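Local atomic coordinates of Non-structural protein 5 (Modoc virus, PDB entry 2WA2), a protein that probably methylates the cap of viral RNA at guanine N7 and ribose 2'-O positions, using S-adenosylmethionine as methyl donor. Residues 80-92 against 99-113. The protein carries 4 engineered substitutions. Numbering follows the deposited sequence. Where two conformers were deposited one is given.
Sequences VELKGTVVDLGCG and YAASQPNVREVKAYT. Engineered in segment 80-92: Thr85 (natural residue Ser). With SAM (S-adenosylmethionine), chain C.
Val86 and Asp88 pair in parallel with 106-112: Val86 N donates a hydrogen bond to Glu108 O (3.0 Å), and Lys110 N to Val86 O, Asp88 N to Lys110 O and Tyr112 N to Asp88 O in turn. A beta bulge precedes this run, where Gly84 O accepts from Arg107 N at 2.8 Å. The longer bond from Glu108 N to Gly84 O, 3.3 Å, arrives from the same face of the carbonyl plane. Just before the bulge, a water donates to Leu82 O and accepts from N and ND2 of Asn105.

Among side chains, the engineered Thr85 lies alongside Glu108 and donates through OG1 to the anti lone pair of OE2 (2.9 Å). On the other face, the Val86 and Val106 side chains cross at about a right angle, CG2 of Val86 packing on CG1 of Val106 at 3.8 Å, while Val86 CG1, anti to its own backbone N (chi1 179°), reaches Ala100 CB of helix 95-101. Leu82 CD1 meets the edge of the Tyr99 ring, 3.5 Å from CE2; Asp75 holds that tyrosine's hydroxyl.

At the C-terminal ends of the two strands Cys91 N donates a hydrogen bond to Tyr112 O, and Thr113 OG1 weakly accepts from Gly92 N. Here Gly90, Cys91, Gly92 and Thr113 line the S-adenosylmethionine pocket, at the C-terminal edge of a beta-alpha-beta unit of the Rossmann-like methyltransferase fold.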
ATOM      1  N   VAL A  80       2.849   4.341 -10.937  1.00 16.50           N
ATOM      2  CA  VAL A  80       3.217   2.963 -11.278  1.00 16.82           C
ATOM      3  C   VAL A  80       2.758   2.602 -12.681  1.00 17.39           C
ATOM      4  O   VAL A  80       1.593   2.821 -13.031  1.00 18.23           O
ATOM      5  CB  VAL A  80       2.632   1.920 -10.240  1.00 15.87           C
ATOM      6  CG1 VAL A  80       1.086   1.959 -10.211  1.00 16.58           C
ATOM      7  CG2 VAL A  80       3.146   0.505 -10.529  1.00 17.42           C
ATOM      8  N   GLU A  81       3.673   2.036 -13.465  1.00 19.06           N
ATOM      9  CA  GLU A  81       3.349   1.528 -14.794  1.00 19.68           C
ATOM     10  C   GLU A  81       2.835   0.097 -14.668  1.00 18.94           C
ATOM     11  O   GLU A  81       3.582  -0.814 -14.335  1.00 18.91           O
ATOM     12  CB  GLU A  81       4.574   1.606 -15.719  1.00 21.02           C
ATOM     13  CG  GLU A  81       4.340   1.023 -17.157  1.00 23.42           C
ATOM     14  CD  GLU A  81       3.353   1.846 -18.033  1.00 28.94           C
ATOM     15  OE1 GLU A  81       3.056   3.041 -17.731  1.00 27.71           O
ATOM     16  OE2 GLU A  81       2.887   1.273 -19.050  1.00 30.10           O
ATOM     17  N   LEU A  82       1.547  -0.076 -14.915  1.00 18.81           N
ATOM     18  CA  LEU A  82       0.922  -1.387 -14.814  1.00 19.41           C
ATOM     19  C   LEU A  82       1.176  -2.095 -16.152  1.00 19.61           C
ATOM     20  O   LEU A  82       0.688  -1.665 -17.186  1.00 20.58           O
ATOM     21  CB  LEU A  82      -0.569  -1.230 -14.459  1.00 19.45           C
ATOM     22  CG  LEU A  82      -0.877  -0.630 -13.073  1.00 19.33           C
ATOM     23  CD1 LEU A  82      -2.355  -0.358 -12.885  1.00 19.67           C
ATOM     24  CD2 LEU A  82      -0.339  -1.475 -11.907  1.00 15.08           C
ATOM     25  N   LYS A  83       1.983  -3.153 -16.143  1.00 20.08           N
ATOM     26  CA  LYS A  83       2.384  -3.792 -17.410  1.00 20.03           C
ATOM     27  C   LYS A  83       2.837  -5.236 -17.288  1.00 19.64           C
ATOM     28  O   LYS A  83       3.341  -5.669 -16.237  1.00 19.18           O
ATOM     29  CB  LYS A  83       3.498  -2.973 -18.096  1.00 19.88           C
ATOM     30  CG  LYS A  83       4.816  -3.025 -17.370  1.00 23.61           C
ATOM     31  CD  LYS A  83       5.954  -2.458 -18.199  1.00 26.44           C
ATOM     32  CE  LYS A  83       7.105  -2.050 -17.316  1.00 30.11           C
ATOM     33  NZ  LYS A  83       7.823  -3.222 -16.706  1.00 33.27           N
ATOM     34  N   GLY A  84       2.678  -5.977 -18.394  1.00 19.09           N
ATOM     35  CA  GLY A  84       3.182  -7.353 -18.472  1.00 18.95           C
ATOM     36  C   GLY A  84       2.546  -8.250 -17.429  1.00 17.31           C
ATOM     37  O   GLY A  84       1.330  -8.234 -17.266  1.00 17.91           O
ATOM     38  N   THR A  85       3.389  -9.049 -16.771  1.00 17.75           N
ATOM     39  CA  THR A  85       3.019  -9.898 -15.645  1.00 17.01           C
ATOM     40  C   THR A  85       2.959  -9.052 -14.343  1.00 15.82           C
ATOM     41  O   THR A  85       3.981  -8.566 -13.834  1.00 15.51           O
ATOM     42  CB  THR A  85       3.993 -11.067 -15.504  1.00 17.12           C
ATOM     43  OG1 THR A  85       3.986 -11.818 -16.732  1.00 18.24           O
ATOM     44  CG2 THR A  85       3.598 -12.002 -14.293  1.00 18.69           C
ATOM     45  N   VAL A  86       1.740  -8.894 -13.841  1.00 15.23           N
ATOM     46  CA  VAL A  86       1.500  -8.149 -12.616  1.00 14.57           C
ATOM     47  C   VAL A  86       1.275  -9.162 -11.505  1.00 14.13           C
ATOM     48  O   VAL A  86       0.464 -10.098 -11.658  1.00 14.75           O
ATOM     49  CB  VAL A  86       0.248  -7.241 -12.742  1.00 14.77           C
ATOM     50  CG1 VAL A  86      -0.030  -6.466 -11.414  1.00 15.36           C
ATOM     51  CG2 VAL A  86       0.402  -6.236 -13.878  1.00 13.29           C
ATOM     52  N   VAL A  87       2.002  -8.998 -10.407  0.50 13.73           N
ATOM     53  CA  VAL A  87       1.668  -9.736  -9.183  0.50 13.80           C
ATOM     54  C   VAL A  87       0.909  -8.829  -8.230  0.50 13.91           C
ATOM     55  O   VAL A  87       1.197  -7.631  -8.123  0.50 12.48           O
ATOM     56  CB  VAL A  87       2.877 -10.423  -8.470  0.50 14.04           C
ATOM     57  CG1 VAL A  87       3.346 -11.623  -9.258  0.50 15.62           C
ATOM     58  CG2 VAL A  87       4.029  -9.462  -8.174  0.50 12.20           C
ATOM     59  N   ASP A  88      -0.112  -9.392  -7.596  1.00 13.69           N
ATOM     60  CA  ASP A  88      -0.876  -8.654  -6.616  1.00 14.67           C
ATOM     61  C   ASP A  88      -0.780  -9.441  -5.317  1.00 14.42           C
ATOM     62  O   ASP A  88      -1.469 -10.449  -5.121  1.00 15.14           O
ATOM     63  CB  ASP A  88      -2.316  -8.444  -7.091  1.00 13.87           C
ATOM     64  CG  ASP A  88      -3.138  -7.579  -6.130  1.00 16.15           C
ATOM     65  OD1 ASP A  88      -2.549  -7.002  -5.191  1.00 18.51           O
ATOM     66  OD2 ASP A  88      -4.375  -7.525  -6.278  1.00 17.25           O
ATOM     67  N   LEU A  89       0.142  -9.012  -4.463  1.00 14.52           N
ATOM     68  CA  LEU A  89       0.388  -9.655  -3.185  1.00 14.06           C
ATOM     69  C   LEU A  89      -0.530  -9.117  -2.102  1.00 14.34           C
ATOM     70  O   LEU A  89      -0.585  -7.898  -1.860  1.00 14.06           O
ATOM     71  CB  LEU A  89       1.864  -9.519  -2.792  1.00 13.31           C
ATOM     72  CG  LEU A  89       2.822 -10.034  -3.888  1.00 14.32           C
ATOM     73  CD1 LEU A  89       4.228  -9.611  -3.594  1.00 15.15           C
ATOM     74  CD2 LEU A  89       2.742 -11.581  -4.094  1.00 15.52           C
ATOM     75  N   GLY A  90      -1.277 -10.015  -1.460  1.00 13.31           N
ATOM     76  CA  GLY A  90      -2.274  -9.590  -0.476  1.00 12.72           C
ATOM     77  C   GLY A  90      -3.473  -9.003  -1.197  1.00 13.21           C
ATOM     78  O   GLY A  90      -3.850  -7.867  -0.969  1.00 12.80           O
ATOM     79  N   CYS A  91      -4.051  -9.773  -2.111  1.00 13.47           N
ATOM     80  CA  CYS A  91      -5.076  -9.219  -2.988  1.00 13.54           C
ATOM     81  C   CYS A  91      -6.429  -9.033  -2.300  1.00 13.55           C
ATOM     82  O   CYS A  91      -7.275  -8.242  -2.771  1.00 14.03           O
ATOM     83  CB  CYS A  91      -5.183 -10.061  -4.283  1.00 13.24           C
ATOM     84  SG  CYS A  91      -6.011 -11.660  -4.067  1.00 16.38           S
ATOM     85  N   GLY A  92      -6.648  -9.737  -1.188  1.00 13.68           N
ATOM     86  CA  GLY A  92      -7.953  -9.699  -0.528  1.00 14.58           C
ATOM     87  C   GLY A  92      -9.073  -9.962  -1.518  1.00 15.98           C
ATOM     88  O   GLY A  92      -9.011 -10.934  -2.302  1.00 16.20           O
ATOM     89  N   TYR A  99      -8.560  -4.004 -11.315  1.00 19.75           N
ATOM     90  CA  TYR A  99      -8.092  -2.759 -11.885  1.00 19.66           C
ATOM     91  C   TYR A  99      -6.946  -3.011 -12.857  1.00 20.41           C
ATOM     92  O   TYR A  99      -7.015  -2.600 -14.022  1.00 21.04           O
ATOM     93  CB  TYR A  99      -7.712  -1.717 -10.823  1.00 19.74           C
ATOM     94  CG  TYR A  99      -7.295  -0.439 -11.494  1.00 18.61           C
ATOM     95  CD1 TYR A  99      -8.248   0.450 -12.001  1.00 19.40           C
ATOM     96  CD2 TYR A  99      -5.953  -0.153 -11.705  1.00 19.43           C
ATOM     97  CE1 TYR A  99      -7.856   1.623 -12.672  1.00 19.90           C
ATOM     98  CE2 TYR A  99      -5.549   1.020 -12.366  1.00 19.24           C
ATOM     99  CZ  TYR A  99      -6.507   1.889 -12.854  1.00 18.77           C
ATOM    100  OH  TYR A  99      -6.075   3.033 -13.500  1.00 19.46           O
ATOM    101  N   ALA A 100      -5.898  -3.695 -12.385  1.00 20.81           N
ATOM    102  CA  ALA A 100      -4.746  -4.015 -13.197  1.00 21.64           C
ATOM    103  C   ALA A 100      -5.150  -4.756 -14.474  1.00 22.69           C
ATOM    104  O   ALA A 100      -4.643  -4.449 -15.533  1.00 23.37           O
ATOM    105  CB  ALA A 100      -3.743  -4.849 -12.400  1.00 21.74           C
ATOM    106  N   ALA A 101      -6.056  -5.726 -14.353  1.00 23.02           N
ATOM    107  CA  ALA A 101      -6.467  -6.569 -15.484  1.00 23.92           C
ATOM    108  C   ALA A 101      -7.186  -5.800 -16.614  1.00 25.04           C
ATOM    109  O   ALA A 101      -7.252  -6.272 -17.774  1.00 25.10           O
ATOM    110  CB  ALA A 101      -7.324  -7.743 -14.997  1.00 23.59           C
ATOM    111  N   SER A 102      -7.720  -4.629 -16.279  1.00 25.43           N
ATOM    112  CA  SER A 102      -8.367  -3.776 -17.272  1.00 27.09           C
ATOM    113  C   SER A 102      -7.418  -2.802 -17.995  1.00 26.92           C
ATOM    114  O   SER A 102      -7.843  -2.102 -18.922  1.00 27.37           O
ATOM    115  CB  SER A 102      -9.542  -3.027 -16.640  1.00 26.96           C
ATOM    116  OG  SER A 102      -9.068  -2.042 -15.736  1.00 29.13           O
ATOM    117  N   GLN A 103      -6.137  -2.792 -17.627  1.00 26.76           N
ATOM    118  CA  GLN A 103      -5.176  -1.849 -18.235  1.00 26.33           C
ATOM    119  C   GLN A 103      -4.460  -2.376 -19.492  1.00 26.09           C
ATOM    120  O   GLN A 103      -4.148  -3.564 -19.579  1.00 26.08           O
ATOM    121  CB  GLN A 103      -4.178  -1.344 -17.187  1.00 26.74           C
ATOM    122  CG  GLN A 103      -4.859  -0.624 -16.033  1.00 27.24           C
ATOM    123  CD  GLN A 103      -5.705   0.546 -16.495  1.00 28.61           C
ATOM    124  OE1 GLN A 103      -5.210   1.467 -17.137  1.00 26.98           O
ATOM    125  NE2 GLN A 103      -6.997   0.505 -16.181  1.00 30.31           N
ATOM    126  N   PRO A 104      -4.181  -1.478 -20.472  1.00 25.38           N
ATOM    127  CA  PRO A 104      -3.809  -1.937 -21.822  1.00 24.39           C
ATOM    128  C   PRO A 104      -2.480  -2.693 -21.878  1.00 23.49           C
ATOM    129  O   PRO A 104      -2.336  -3.601 -22.697  1.00 23.24           O
ATOM    130  CB  PRO A 104      -3.701  -0.630 -22.618  1.00 24.23           C
ATOM    131  CG  PRO A 104      -3.365   0.410 -21.583  1.00 25.42           C
ATOM    132  CD  PRO A 104      -4.182  -0.005 -20.382  1.00 25.40           C
ATOM    133  N   ASN A 105      -1.523  -2.322 -21.026  1.00 22.43           N
ATOM    134  CA  ASN A 105      -0.187  -2.919 -21.074  1.00 22.79           C
ATOM    135  C   ASN A 105      -0.052  -4.203 -20.246  1.00 22.10           C
ATOM    136  O   ASN A 105       0.958  -4.903 -20.330  1.00 21.68           O
ATOM    137  CB  ASN A 105       0.882  -1.910 -20.646  1.00 22.83           C
ATOM    138  CG  ASN A 105       0.847  -0.608 -21.466  1.00 26.27           C
ATOM    139  OD1 ASN A 105       1.085  -0.619 -22.664  1.00 27.71           O
ATOM    140  ND2 ASN A 105       0.579   0.511 -20.800  1.00 27.64           N
ATOM    141  N   VAL A 106      -1.059  -4.499 -19.441  1.00 22.03           N
ATOM    142  CA  VAL A 106      -1.060  -5.722 -18.631  1.00 22.08           C
ATOM    143  C   VAL A 106      -1.437  -6.949 -19.450  1.00 23.00           C
ATOM    144  O   VAL A 106      -2.459  -6.943 -20.141  1.00 23.43           O
ATOM    145  CB  VAL A 106      -2.043  -5.578 -17.454  1.00 22.16           C
ATOM    146  CG1 VAL A 106      -2.111  -6.859 -16.631  1.00 21.72           C
ATOM    147  CG2 VAL A 106      -1.594  -4.407 -16.569  1.00 20.57           C
ATOM    148  N   ARG A 107      -0.617  -7.991 -19.323  1.00 23.05           N
ATOM    149  CA  ARG A 107      -0.813  -9.263 -20.017  1.00 23.43           C
ATOM    150  C   ARG A 107      -1.436 -10.344 -19.144  1.00 22.64           C
ATOM    151  O   ARG A 107      -2.233 -11.139 -19.626  1.00 22.63           O
ATOM    152  CB  ARG A 107       0.494  -9.742 -20.633  1.00 23.86           C
ATOM    153  CG  ARG A 107       0.825  -8.965 -21.916  1.00 27.83           C
ATOM    154  CD  ARG A 107       2.077  -9.515 -22.579  1.00 34.35           C
ATOM    155  NE  ARG A 107       1.772 -10.489 -23.637  1.00 40.19           N
ATOM    156  CZ  ARG A 107       1.743 -11.816 -23.470  1.00 43.08           C
ATOM    157  NH1 ARG A 107       1.985 -12.359 -22.274  1.00 44.11           N
ATOM    158  NH2 ARG A 107       1.458 -12.608 -24.506  1.00 43.14           N
ATOM    159  N   GLU A 108      -1.081 -10.368 -17.866  1.00 21.15           N
ATOM    160  CA  GLU A 108      -1.700 -11.293 -16.904  1.00 20.89           C
ATOM    161  C   GLU A 108      -1.570 -10.775 -15.470  1.00 20.18           C
ATOM    162  O   GLU A 108      -0.689  -9.953 -15.165  1.00 19.49           O
ATOM    163  CB  GLU A 108      -1.067 -12.688 -17.009  1.00 21.48           C
ATOM    164  CG  GLU A 108       0.386 -12.709 -16.626  1.00 23.78           C
ATOM    165  CD  GLU A 108       1.015 -14.080 -16.740  1.00 29.56           C
ATOM    166  OE1 GLU A 108       0.287 -15.072 -16.996  1.00 30.49           O
ATOM    167  OE2 GLU A 108       2.251 -14.162 -16.580  1.00 31.67           O
ATOM    168  N   VAL A 109      -2.459 -11.240 -14.597  1.00 19.09           N
ATOM    169  CA  VAL A 109      -2.395 -10.865 -13.192  1.00 18.27           C
ATOM    170  C   VAL A 109      -2.403 -12.128 -12.337  1.00 17.64           C
ATOM    171  O   VAL A 109      -3.291 -12.960 -12.458  1.00 18.37           O
ATOM    172  CB  VAL A 109      -3.560  -9.935 -12.794  1.00 17.73           C
ATOM    173  CG1 VAL A 109      -3.420  -9.507 -11.328  1.00 18.14           C
ATOM    174  CG2 VAL A 109      -3.590  -8.709 -13.671  1.00 17.36           C
ATOM    175  N   LYS A 110      -1.372 -12.279 -11.533  1.00 17.45           N
ATOM    176  CA  LYS A 110      -1.255 -13.357 -10.609  1.00 17.17           C
ATOM    177  C   LYS A 110      -1.454 -12.754  -9.205  1.00 16.68           C
ATOM    178  O   LYS A 110      -0.602 -11.988  -8.691  1.00 15.40           O
ATOM    179  CB  LYS A 110       0.115 -14.005 -10.775  1.00 18.06           C
ATOM    180  CG  LYS A 110       0.344 -14.583 -12.193  1.00 20.88           C
ATOM    181  CD  LYS A 110       1.653 -15.359 -12.196  1.00 27.24           C
ATOM    182  CE  LYS A 110       1.972 -15.998 -13.538  1.00 30.90           C
ATOM    183  NZ  LYS A 110       3.333 -16.687 -13.451  1.00 31.80           N
ATOM    184  N   ALA A 111      -2.592 -13.103  -8.614  1.00 15.49           N
ATOM    185  CA  ALA A 111      -3.100 -12.524  -7.368  1.00 15.46           C
ATOM    186  C   ALA A 111      -3.077 -13.556  -6.217  1.00 15.73           C
ATOM    187  O   ALA A 111      -3.446 -14.721  -6.404  1.00 16.44           O
ATOM    188  CB  ALA A 111      -4.522 -12.003  -7.607  1.00 16.72           C
ATOM    189  N   TYR A 112      -2.607 -13.129  -5.051  1.00 14.58           N
ATOM    190  CA  TYR A 112      -2.369 -14.029  -3.915  1.00 14.56           C
ATOM    191  C   TYR A 112      -2.877 -13.422  -2.620  1.00 14.57           C
ATOM    192  O   TYR A 112      -2.650 -12.236  -2.357  1.00 13.73           O
ATOM    193  CB  TYR A 112      -0.859 -14.344  -3.796  1.00 13.93           C
ATOM    194  CG  TYR A 112      -0.299 -14.985  -5.035  1.00 14.88           C
ATOM    195  CD1 TYR A 112      -0.355 -16.374  -5.208  1.00 16.69           C
ATOM    196  CD2 TYR A 112       0.251 -14.205  -6.065  1.00 15.21           C
ATOM    197  CE1 TYR A 112       0.145 -16.969  -6.376  1.00 18.88           C
ATOM    198  CE2 TYR A 112       0.766 -14.799  -7.243  1.00 15.95           C
ATOM    199  CZ  TYR A 112       0.699 -16.167  -7.380  1.00 15.99           C
ATOM    200  OH  TYR A 112       1.190 -16.771  -8.521  1.00 20.01           O
ATOM    201  N   THR A 113      -3.559 -14.227  -1.798  1.00 13.51           N
ATOM    202  CA  THR A 113      -3.990 -13.725  -0.500  1.00 14.76           C
ATOM    203  C   THR A 113      -4.199 -14.872   0.495  1.00 15.60           C
ATOM    204  O   THR A 113      -4.362 -16.035   0.094  1.00 15.01           O
ATOM    205  CB  THR A 113      -5.249 -12.819  -0.655  1.00 15.00           C
ATOM    206  OG1 THR A 113      -5.326 -11.892   0.440  1.00 14.88           O
ATOM    207  CG2 THR A 113      -6.533 -13.635  -0.824  1.00 14.06           C
TER
HETATM  208  N   SAM C1248      -5.798  -4.187  -2.603  1.00 23.39           N
HETATM  209  CA  SAM C1248      -6.956  -4.837  -1.905  1.00 24.29           C
HETATM  210  C   SAM C1248      -8.247  -4.622  -2.702  1.00 24.97           C
HETATM  211  O   SAM C1248      -8.263  -3.777  -3.604  1.00 25.38           O
HETATM  212  OXT SAM C1248      -9.297  -5.251  -2.473  1.00 24.87           O
HETATM  213  CB  SAM C1248      -7.117  -4.264  -0.497  1.00 23.99           C
HETATM  214  CG  SAM C1248      -6.013  -4.682   0.466  1.00 24.34           C
HETATM  215  SD  SAM C1248      -6.462  -6.284   1.154  1.00 25.31           S
HETATM  216  CE  SAM C1248      -7.477  -5.711   2.554  1.00 27.50           C
HETATM  217  C5' SAM C1248      -4.991  -6.744   2.093  1.00 20.87           C
HETATM  218  C4' SAM C1248      -5.024  -8.268   2.205  1.00 16.88           C
HETATM  219  O4' SAM C1248      -3.754  -8.809   2.465  1.00 16.45           O
HETATM  220  C3' SAM C1248      -5.917  -8.730   3.354  1.00 16.66           C
HETATM  221  O3' SAM C1248      -7.079  -9.277   2.783  1.00 16.66           O
HETATM  222  C2' SAM C1248      -5.125  -9.803   4.080  1.00 17.71           C
HETATM  223  O2' SAM C1248      -5.915 -10.955   4.241  1.00 16.23           O
HETATM  224  C1' SAM C1248      -3.965 -10.049   3.111  1.00 14.08           C
HETATM  225  N9  SAM C1248      -2.751 -10.509   3.777  1.00 14.87           N
HETATM  226  C8  SAM C1248      -2.222 -10.027   4.951  1.00 13.87           C
HETATM  227  N7  SAM C1248      -1.095 -10.694   5.222  1.00 13.27           N
HETATM  228  C5  SAM C1248      -0.919 -11.606   4.226  1.00 13.91           C
HETATM  229  C6  SAM C1248       0.072 -12.562   3.996  1.00 12.88           C
HETATM  230  N6  SAM C1248       1.077 -12.744   4.833  1.00 14.54           N
HETATM  231  N1  SAM C1248      -0.009 -13.335   2.853  1.00 13.45           N
HETATM  232  C2  SAM C1248      -1.047 -13.189   1.971  1.00 12.12           C
HETATM  233  N3  SAM C1248      -2.039 -12.251   2.180  1.00 13.47           N
HETATM  234  C4  SAM C1248      -1.952 -11.488   3.313  1.00 13.37           C
HETATM  235  O   HOH W   1      -1.306  -0.447 -18.713  1.00 21.73           O